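Glutamate ABC superfamily ATP binding cassette transporter, binding protein (Enterococcus faecium DO, PDB 5EYF) binds glutamate as the extracellular solute-binding protein of an ABC transporter, and so probably delivers this amino acid for uptake into the cell. Local coordinates at residues E16-F28 with N76-I88. Sequence-based numbering, arbitrary orientation.
Sequences EIIWGVKYDTRLF and NGNIDAIIATMTI. With GLU (glutamic acid), chain E.
OE1 of the bound glutamate is gripped from both segments at once: Lys22 NZ donates to it at 2.9 Å and Thr85 OG1 at 2.8 Å. The lysine chain, bent at chi2 (-51°) and again at chi4, folds over the Ala84 methyl, with CE 3.7 Å from Ala84 CB, before its ammonium turns to the ligand. A water bonded to Lys22 NZ, Thr25 OG1 and Thr85 OG1 links the two segments beside OE1, and Ser67 takes a further bond from the lysine. At the ligand's other end its amino group donates to Thr85 O and Thr87 OG1, while Thr87 N reaches its O atom almost straight. The Thr85 methyl, meanwhile, lies over one face of the Phe28 ring as a CH-pi contact, CG2 standing 3.8 Å from the centroid.

Upstream, strand 16-21 runs parallel to 81-82 as the middle strand of a three-stranded parallel sheet, with 59-64 on its other edge. Gly20 is held twice, its N by Ala81 O and its O by Ile83 N. Its lack of a side chain matters, since Ile79 CD1 packs 3.7 Å from Gly20 CA. Where the pairing begins, Asp80 clasps Ile18: Asp80 N donates to Ile18 O at 2.8 Å, and Asp80 OD2 receives Ile18 N from above the carboxylate plane. Arg10 pairs with the other carboxylate oxygen. Ala81 CB and Ile83 CG2 meet the Trp19 ring obliquely, the latter 3.6 Å from CE3, and Thr50 engages the indole nitrogen.

Glutamate thus meets groups carried on the chain that follows the paired strands, consistent with the interlobe ligand site of family 3 binding proteins, and the lysine ammonium and threonine hydroxyl meeting at OE1 would be expected to favour the ionised side-chain carboxylate.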
loop_
_atom_site.group_PDB
_atom_site.type_symbol
_atom_site.label_atom_id
_atom_site.label_comp_id
_atom_site.label_asym_id
_atom_site.label_seq_id
_atom_site.Cartn_x
_atom_site.Cartn_y
_atom_site.Cartn_z
ATOM N N GLU B 16 18.486 -6.205 25.431
ATOM C CA GLU B 16 17.427 -5.209 25.324
ATOM C C GLU B 16 17.458 -4.581 23.935
ATOM O O GLU B 16 18.523 -4.441 23.328
ATOM C CB GLU B 16 17.599 -4.131 26.410
ATOM C CG GLU B 16 16.451 -3.125 26.564
ATOM C CD GLU B 16 16.792 -2.025 27.567
ATOM O OE1 GLU B 16 17.825 -1.345 27.371
ATOM O OE2 GLU B 16 16.055 -1.854 28.566
ATOM N N ILE B 17 16.275 -4.220 23.429
ATOM C CA ILE B 17 16.150 -3.321 22.289
ATOM C C ILE B 17 15.304 -2.131 22.723
ATOM O O ILE B 17 14.287 -2.302 23.404
ATOM C CB ILE B 17 15.520 -4.009 21.068
ATOM C CG1 ILE B 17 16.397 -5.177 20.630
ATOM C CG2 ILE B 17 15.290 -2.979 19.921
ATOM C CD1 ILE B 17 15.769 -5.953 19.526
ATOM N N ILE B 18 15.741 -0.926 22.353
ATOM C CA ILE B 18 15.091 0.321 22.741
ATOM C C ILE B 18 14.350 0.877 21.531
ATOM O O ILE B 18 14.967 1.202 20.510
ATOM C CB ILE B 18 16.106 1.347 23.254
ATOM C CG1 ILE B 18 16.946 0.753 24.395
ATOM C CG2 ILE B 18 15.381 2.603 23.710
ATOM C CD1 ILE B 18 17.974 1.696 24.933
ATOM N N TRP B 19 13.040 1.008 21.658
ATOM C CA TRP B 19 12.173 1.347 20.536
ATOM C C TRP B 19 11.588 2.728 20.748
ATOM O O TRP B 19 11.082 3.025 21.834
ATOM C CB TRP B 19 11.012 0.367 20.374
ATOM C CG TRP B 19 11.397 -1.024 20.075
ATOM C CD1 TRP B 19 11.716 -1.989 20.975
ATOM C CD2 TRP B 19 11.467 -1.632 18.778
ATOM N NE1 TRP B 19 11.988 -3.176 20.321
ATOM C CE2 TRP B 19 11.834 -2.983 18.970
ATOM C CE3 TRP B 19 11.243 -1.171 17.479
ATOM C CZ2 TRP B 19 12.025 -3.869 17.915
ATOM C CZ3 TRP B 19 11.388 -2.061 16.423
ATOM C CH2 TRP B 19 11.793 -3.395 16.643
ATOM N N GLY B 20 11.660 3.561 19.714
ATOM C CA GLY B 20 10.962 4.824 19.703
ATOM C C GLY B 20 9.549 4.693 19.170
ATOM O O GLY B 20 9.347 4.276 18.021
ATOM N N VAL B 21 8.552 5.030 19.991
ATOM C CA VAL B 21 7.142 4.850 19.654
ATOM C C VAL B 21 6.392 6.128 19.966
ATOM O O VAL B 21 6.816 6.926 20.805
ATOM C CB VAL B 21 6.501 3.661 20.429
ATOM C CG1 VAL B 21 7.122 2.317 20.023
ATOM C CG2 VAL B 21 6.607 3.874 21.964
ATOM N N LYS B 22 5.258 6.311 19.284
ATOM C CA LYS B 22 4.345 7.372 19.661
ATOM C C LYS B 22 3.747 7.080 21.028
ATOM O O LYS B 22 3.572 5.917 21.419
ATOM C CB LYS B 22 3.229 7.526 18.623
ATOM C CG LYS B 22 3.717 7.774 17.177
ATOM C CD LYS B 22 4.716 8.917 17.093
ATOM C CE LYS B 22 4.991 9.366 15.645
ATOM N NZ LYS B 22 3.897 10.155 15.003
ATOM N N TYR B 23 3.435 8.155 21.763
ATOM C CA TYR B 23 2.694 8.041 23.013
ATOM C C TYR B 23 1.279 8.585 22.901
ATOM O O TYR B 23 0.521 8.515 23.878
ATOM C CB TYR B 23 3.411 8.770 24.171
ATOM C CG TYR B 23 4.536 7.997 24.852
ATOM C CD1 TYR B 23 5.229 6.985 24.199
ATOM C CD2 TYR B 23 4.897 8.288 26.162
ATOM C CE1 TYR B 23 6.271 6.283 24.832
ATOM C CE2 TYR B 23 5.923 7.592 26.799
ATOM C CZ TYR B 23 6.608 6.602 26.138
ATOM O OH TYR B 23 7.621 5.943 26.816
ATOM N N ASP B 24 0.902 9.121 21.742
ATOM C CA ASP B 24 -0.342 9.857 21.591
ATOM C C ASP B 24 -1.205 9.316 20.461
ATOM O O ASP B 24 -2.165 9.982 20.052
ATOM C CB ASP B 24 -0.057 11.351 21.354
ATOM C CG ASP B 24 0.435 11.634 19.921
ATOM O OD1 ASP B 24 1.132 10.767 19.309
ATOM O OD2 ASP B 24 0.111 12.733 19.424
ATOM N N THR B 25 -0.894 8.150 19.918
ATOM C CA THR B 25 -1.576 7.695 18.708
ATOM C C THR B 25 -2.364 6.430 19.040
ATOM O O THR B 25 -1.800 5.332 19.051
ATOM C CB THR B 25 -0.555 7.432 17.600
ATOM O OG1 THR B 25 0.198 8.637 17.351
ATOM C CG2 THR B 25 -1.267 6.989 16.319
ATOM N N ARG B 26 -3.663 6.580 19.311
ATOM C CA ARG B 26 -4.477 5.416 19.656
ATOM C C ARG B 26 -4.443 4.397 18.524
ATOM O O ARG B 26 -4.535 4.760 17.350
ATOM C CB ARG B 26 -5.928 5.807 19.943
ATOM C CG ARG B 26 -6.718 4.692 20.641
ATOM C CD ARG B 26 -8.185 5.053 20.928
ATOM N NE ARG B 26 -9.035 4.762 19.777
ATOM C CZ ARG B 26 -9.640 3.597 19.558
ATOM N NH1 ARG B 26 -10.370 3.425 18.466
ATOM N NH2 ARG B 26 -9.517 2.603 20.424
ATOM N N LEU B 27 -4.333 3.122 18.906
ATOM C CA LEU B 27 -4.235 1.926 18.049
ATOM C C LEU B 27 -2.798 1.609 17.654
ATOM O O LEU B 27 -2.526 0.486 17.196
ATOM C CB LEU B 27 -5.111 1.986 16.786
ATOM C CG LEU B 27 -6.594 2.296 17.033
ATOM C CD1 LEU B 27 -7.374 2.308 15.708
ATOM C CD2 LEU B 27 -7.150 1.270 18.004
ATOM N N PHE B 28 -1.875 2.570 17.804
ATOM C CA PHE B 28 -0.485 2.340 17.407
ATOM C C PHE B 28 0.494 2.485 18.561
ATOM O O PHE B 28 1.263 1.555 18.824
ATOM C CB PHE B 28 -0.089 3.260 16.248
ATOM C CG PHE B 28 -0.736 2.876 14.967
ATOM C CD1 PHE B 28 -0.188 1.865 14.179
ATOM C CD2 PHE B 28 -1.927 3.467 14.584
ATOM C CE1 PHE B 28 -0.805 1.490 12.985
ATOM C CE2 PHE B 28 -2.546 3.096 13.397
ATOM C CZ PHE B 28 -1.966 2.097 12.599
ATOM N N ASN B 76 20.843 9.982 16.767
ATOM C CA ASN B 76 21.698 10.257 17.911
ATOM C C ASN B 76 21.921 9.035 18.791
ATOM O O ASN B 76 22.698 9.115 19.746
ATOM C CB ASN B 76 21.087 11.376 18.740
ATOM C CG ASN B 76 22.075 11.966 19.691
ATOM O OD1 ASN B 76 23.104 12.482 19.265
ATOM N ND2 ASN B 76 21.792 11.873 20.985
ATOM N N GLY B 77 21.252 7.917 18.512
ATOM C CA GLY B 77 21.445 6.710 19.291
ATOM C C GLY B 77 20.596 6.589 20.540
ATOM O O GLY B 77 20.779 5.624 21.295
ATOM N N ASN B 78 19.653 7.511 20.769
ATOM C CA ASN B 78 18.798 7.417 21.953
ATOM C C ASN B 78 17.902 6.198 21.895
ATOM O O ASN B 78 17.458 5.699 22.938
ATOM C CB ASN B 78 17.899 8.648 22.102
ATOM C CG ASN B 78 18.666 9.917 22.298
ATOM O OD1 ASN B 78 19.629 10.191 21.582
ATOM N ND2 ASN B 78 18.222 10.727 23.262
ATOM N N ILE B 79 17.553 5.774 20.682
ATOM C CA ILE B 79 16.719 4.612 20.437
ATOM C C ILE B 79 17.406 3.806 19.345
ATOM O O ILE B 79 18.217 4.335 18.582
ATOM C CB ILE B 79 15.293 5.006 20.002
ATOM C CG1 ILE B 79 15.373 5.935 18.795
ATOM C CG2 ILE B 79 14.571 5.685 21.142
ATOM C CD1 ILE B 79 14.026 6.389 18.263
ATOM N N ASP B 80 17.077 2.508 19.286
ATOM C CA ASP B 80 17.641 1.596 18.294
ATOM C C ASP B 80 16.816 1.557 17.018
ATOM O O ASP B 80 17.338 1.224 15.941
ATOM C CB ASP B 80 17.728 0.169 18.870
ATOM C CG ASP B 80 18.600 0.092 20.120
ATOM O OD1 ASP B 80 19.611 0.854 20.212
ATOM O OD2 ASP B 80 18.249 -0.728 21.011
ATOM N N ALA B 81 15.526 1.843 17.124
ATOM C CA ALA B 81 14.639 1.753 15.970
ATOM C C ALA B 81 13.429 2.629 16.237
ATOM O O ALA B 81 13.028 2.806 17.400
ATOM C CB ALA B 81 14.205 0.289 15.719
ATOM N N ILE B 82 12.853 3.169 15.151
ATOM C CA ILE B 82 11.585 3.892 15.194
ATOM C C ILE B 82 10.486 2.972 14.703
ATOM O O ILE B 82 10.545 2.478 13.568
ATOM C CB ILE B 82 11.588 5.148 14.316
ATOM C CG1 ILE B 82 12.700 6.125 14.680
ATOM C CG2 ILE B 82 10.228 5.824 14.410
ATOM C CD1 ILE B 82 12.900 7.189 13.557
ATOM N N ILE B 83 9.480 2.726 15.535
ATOM C CA ILE B 83 8.253 2.100 15.050
ATOM C C ILE B 83 7.116 3.005 15.520
ATOM O O ILE B 83 6.663 2.940 16.667
ATOM C CB ILE B 83 8.099 0.623 15.477
ATOM C CG1 ILE B 83 6.937 -0.017 14.711
ATOM C CG2 ILE B 83 8.002 0.388 16.993
ATOM C CD1 ILE B 83 6.897 -1.537 14.927
ATOM N N ALA B 84 6.674 3.892 14.638
ATOM C CA ALA B 84 5.871 5.034 15.070
ATOM C C ALA B 84 5.142 5.594 13.858
ATOM O O ALA B 84 5.459 6.693 13.404
ATOM C CB ALA B 84 6.746 6.129 15.732
ATOM N N THR B 85 4.211 4.810 13.304
ATOM C CA THR B 85 3.375 5.184 12.142
ATOM C C THR B 85 4.176 5.930 11.076
ATOM O O THR B 85 3.751 6.961 10.553
ATOM C CB THR B 85 2.144 6.013 12.571
ATOM O OG1 THR B 85 2.542 7.269 13.177
ATOM C CG2 THR B 85 1.308 5.229 13.572
HETATM N N MSE B 86 5.339 5.389 10.733
HETATM C CA MSE B 86 6.286 6.121 9.885
HETATM C C MSE B 86 6.319 5.637 8.449
HETATM O O MSE B 86 6.727 4.512 8.184
HETATM C CB MSE B 86 7.690 6.011 10.454
HETATM C CG MSE B 86 8.663 6.985 9.774
HETATM SE SE MSE B 86 10.322 6.924 10.795
HETATM C CE MSE B 86 11.396 8.092 9.693
ATOM N N THR B 87 5.908 6.493 7.523
ATOM C CA THR B 87 5.874 6.098 6.124
ATOM C C THR B 87 7.277 6.037 5.533
ATOM O O THR B 87 8.132 6.908 5.794
ATOM C CB THR B 87 5.021 7.109 5.342
ATOM O OG1 THR B 87 3.706 7.104 5.898
ATOM C CG2 THR B 87 4.952 6.766 3.848
ATOM N N ILE B 88 7.498 5.014 4.712
ATOM C CA ILE B 88 8.715 4.878 3.920
ATOM C C ILE B 88 8.657 5.853 2.755
ATOM O O ILE B 88 7.735 5.793 1.923
ATOM C CB ILE B 88 8.864 3.435 3.404
ATOM C CG1 ILE B 88 8.923 2.467 4.584
ATOM C CG2 ILE B 88 10.133 3.294 2.576
ATOM C CD1 ILE B 88 9.031 1.041 4.161
HETATM N N GLU E . 2.609 8.125 8.314
HETATM C CA GLU E . 2.770 9.569 8.081
HETATM C C GLU E . 4.234 9.967 8.201
HETATM O O GLU E . 5.102 9.133 8.494
HETATM C CB GLU E . 1.903 10.404 9.045
HETATM C CG GLU E . 1.971 9.972 10.510
HETATM C CD GLU E . 3.274 10.334 11.217
HETATM O OE1 GLU E . 3.632 9.612 12.153
HETATM O OE2 GLU E . 3.900 11.375 10.911
HETATM O OXT GLU E . 4.593 11.142 7.986
HETATM O O HOH W 1 19.763 -1.819 22.881
HETATM O O HOH W 2 4.199 4.023 17.756
HETATM O O HOH W 3 1.348 8.942 14.814
#